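Local coordinates for TerD domain-containing protein (Streptomyces coelicolor A3, PDB 2QZ7), which is of unknown function but belongs to the TerD family, linked to tellurium resistance, and binds sodium ions, at residues Ile46-Tyr51 and Met93-Asp98. Numbering follows the deposited sequence.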
loop_
_atom_site.group_PDB
_atom_site.type_symbol
_atom_site.label_atom_id
_atom_site.label_comp_id
_atom_site.label_asym_id
_atom_site.label_seq_id
_atom_site.Cartn_x
_atom_site.Cartn_y
_atom_site.Cartn_z
ATOM N N ILE A 46 1.461 -5.131 2.006
ATOM C CA ILE A 46 0.622 -3.983 1.627
ATOM C C ILE A 46 0.281 -3.251 2.924
ATOM O O ILE A 46 -0.142 -3.875 3.923
ATOM C CB ILE A 46 -0.707 -4.406 0.955
ATOM C CG1 ILE A 46 -0.462 -5.255 -0.332
ATOM C CG2 ILE A 46 -1.547 -3.117 0.586
ATOM C CD1 ILE A 46 -1.816 -5.891 -0.911
ATOM N N ILE A 47 0.437 -1.934 2.908
ATOM C CA ILE A 47 0.128 -1.111 4.083
ATOM C C ILE A 47 -0.695 0.062 3.614
ATOM O O ILE A 47 -0.353 0.665 2.612
ATOM C CB ILE A 47 1.446 -0.558 4.736
ATOM C CG1 ILE A 47 2.384 -1.723 5.171
ATOM C CG2 ILE A 47 1.096 0.338 5.914
ATOM C CD1 ILE A 47 3.772 -1.219 5.727
ATOM N N ALA A 48 -1.761 0.415 4.341
ATOM C CA ALA A 48 -2.504 1.655 4.055
ATOM C C ALA A 48 -2.687 2.489 5.325
ATOM O O ALA A 48 -2.653 1.954 6.439
ATOM C CB ALA A 48 -3.892 1.344 3.444
ATOM N N THR A 49 -2.850 3.797 5.130
ATOM C CA THR A 49 -3.169 4.755 6.202
ATOM C C THR A 49 -4.264 5.642 5.765
ATOM O O THR A 49 -4.399 5.908 4.586
ATOM C CB THR A 49 -1.964 5.613 6.559
ATOM O OG1 THR A 49 -1.248 5.884 5.354
ATOM C CG2 THR A 49 -0.997 4.812 7.526
ATOM N N THR A 50 -5.040 6.107 6.738
ATOM C CA THR A 50 -6.158 7.011 6.523
ATOM C C THR A 50 -5.795 8.337 7.214
ATOM O O THR A 50 -4.960 8.352 8.169
ATOM C CB THR A 50 -7.451 6.424 7.161
ATOM O OG1 THR A 50 -7.202 6.150 8.548
ATOM C CG2 THR A 50 -7.815 5.109 6.480
ATOM N N TYR A 51 -6.374 9.420 6.683
ATOM C CA TYR A 51 -6.101 10.815 7.095
ATOM C C TYR A 51 -7.415 11.579 7.255
ATOM O O TYR A 51 -8.325 11.440 6.426
ATOM C CB TYR A 51 -5.148 11.532 6.102
ATOM C CG TYR A 51 -3.847 10.765 6.020
ATOM C CD1 TYR A 51 -2.785 11.050 6.906
ATOM C CD2 TYR A 51 -3.698 9.694 5.131
ATOM C CE1 TYR A 51 -1.607 10.303 6.870
ATOM C CE2 TYR A 51 -2.528 8.928 5.110
ATOM C CZ TYR A 51 -1.483 9.246 5.989
ATOM O OH TYR A 51 -0.305 8.499 5.987
HETATM N N MSE A 93 -5.632 -6.301 -0.411
HETATM C CA MSE A 93 -6.344 -5.437 0.501
HETATM C C MSE A 93 -7.496 -4.806 -0.273
HETATM O O MSE A 93 -7.284 -4.167 -1.326
HETATM C CB MSE A 93 -5.393 -4.319 1.015
HETATM C CG MSE A 93 -6.047 -3.446 2.130
HETATM SE SE MSE A 93 -4.883 -2.113 2.857
HETATM C CE MSE A 93 -3.728 -3.305 3.822
ATOM N N THR A 94 -8.711 -4.979 0.243
ATOM C CA THR A 94 -9.910 -4.347 -0.355
ATOM C C THR A 94 -10.444 -3.157 0.475
ATOM O O THR A 94 -10.642 -3.285 1.673
ATOM C CB THR A 94 -10.987 -5.418 -0.540
ATOM O OG1 THR A 94 -10.481 -6.451 -1.396
ATOM C CG2 THR A 94 -12.317 -4.850 -1.119
ATOM N N PHE A 95 -10.752 -2.033 -0.178
ATOM C CA PHE A 95 -11.289 -0.857 0.496
ATOM C C PHE A 95 -12.700 -0.587 0.060
ATOM O O PHE A 95 -12.966 -0.495 -1.143
ATOM C CB PHE A 95 -10.497 0.438 0.166
ATOM C CG PHE A 95 -9.005 0.322 0.356
ATOM C CD1 PHE A 95 -8.366 1.102 1.329
ATOM C CD2 PHE A 95 -8.238 -0.549 -0.420
ATOM C CE1 PHE A 95 -7.007 1.017 1.511
ATOM C CE2 PHE A 95 -6.844 -0.634 -0.237
ATOM C CZ PHE A 95 -6.251 0.174 0.727
ATOM N N GLU A 96 -13.589 -0.415 1.030
ATOM C CA GLU A 96 -14.931 -0.001 0.739
ATOM C C GLU A 96 -14.903 1.462 1.089
ATOM O O GLU A 96 -15.341 1.852 2.163
ATOM C CB GLU A 96 -15.960 -0.769 1.584
ATOM C CG GLU A 96 -15.979 -2.302 1.403
ATOM C CD GLU A 96 -16.295 -2.776 -0.029
ATOM O OE1 GLU A 96 -17.103 -2.131 -0.752
ATOM O OE2 GLU A 96 -15.729 -3.826 -0.434
ATOM N N LEU A 97 -14.339 2.252 0.178
ATOM C CA LEU A 97 -14.167 3.712 0.319
ATOM C C LEU A 97 -15.465 4.449 0.684
ATOM O O LEU A 97 -15.481 5.323 1.547
ATOM C CB LEU A 97 -13.551 4.278 -0.972
ATOM C CG LEU A 97 -12.137 3.726 -1.312
ATOM C CD1 LEU A 97 -11.640 4.286 -2.630
ATOM C CD2 LEU A 97 -11.144 4.037 -0.248
ATOM N N ASP A 98 -16.556 4.048 0.052
ATOM C CA ASP A 98 -17.852 4.686 0.256
ATOM C C ASP A 98 -18.377 4.522 1.682
ATOM O O ASP A 98 -19.244 5.257 2.096
ATOM C CB ASP A 98 -18.862 4.192 -0.784
ATOM C CG ASP A 98 -19.163 2.684 -0.686
ATOM O OD1 ASP A 98 -20.278 2.315 -1.118
ATOM O OD2 ASP A 98 -18.309 1.860 -0.243
#
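Ile46 and the selenomethionine Met93 face each other across a beta-sandwich core, their side chains lying antiparallel, side by side, each reaching toward the other's strand. The branched Ile46 uses two arms: CG2, anti to the backbone N, lies 3.9 Å from Met93 CE, while CD1 reaches across to the Met93 backbone at N. Met93, extended through chi2, bends at chi3 (-71°), which swings its methyl toward the facing strand, where CE is 3.6 Å from Ile46 O. A long, flexible, unbranched chain suits this place, since it can reach across to a strand whose axis comes no nearer than 9.2 Å. Ile47 turns its CB to the other side of its sheet, as strand alternation requires. Ala48 faces inward again, and its small methyl admits two bulky neighbours, with CB 3.6 Å from Met93 SE and 3.7 Å from Phe95 CE1. Phe95 meets that methyl with its ring edge, in plane. No hydrogen bond joins the segments; apolar packing dominates. Beyond Ala48, Thr49 OG1 and Tyr51 OH hydrogen-bond on the outer side. Strand 44-52 pairs with 62-64 and 104-113, strand 91-95 with 75-77 and 26-31; Ile75 packs against both Met93 and Phe95, with Met77 beside Met93 and Val26, Val28 and Val107 beside Phe95.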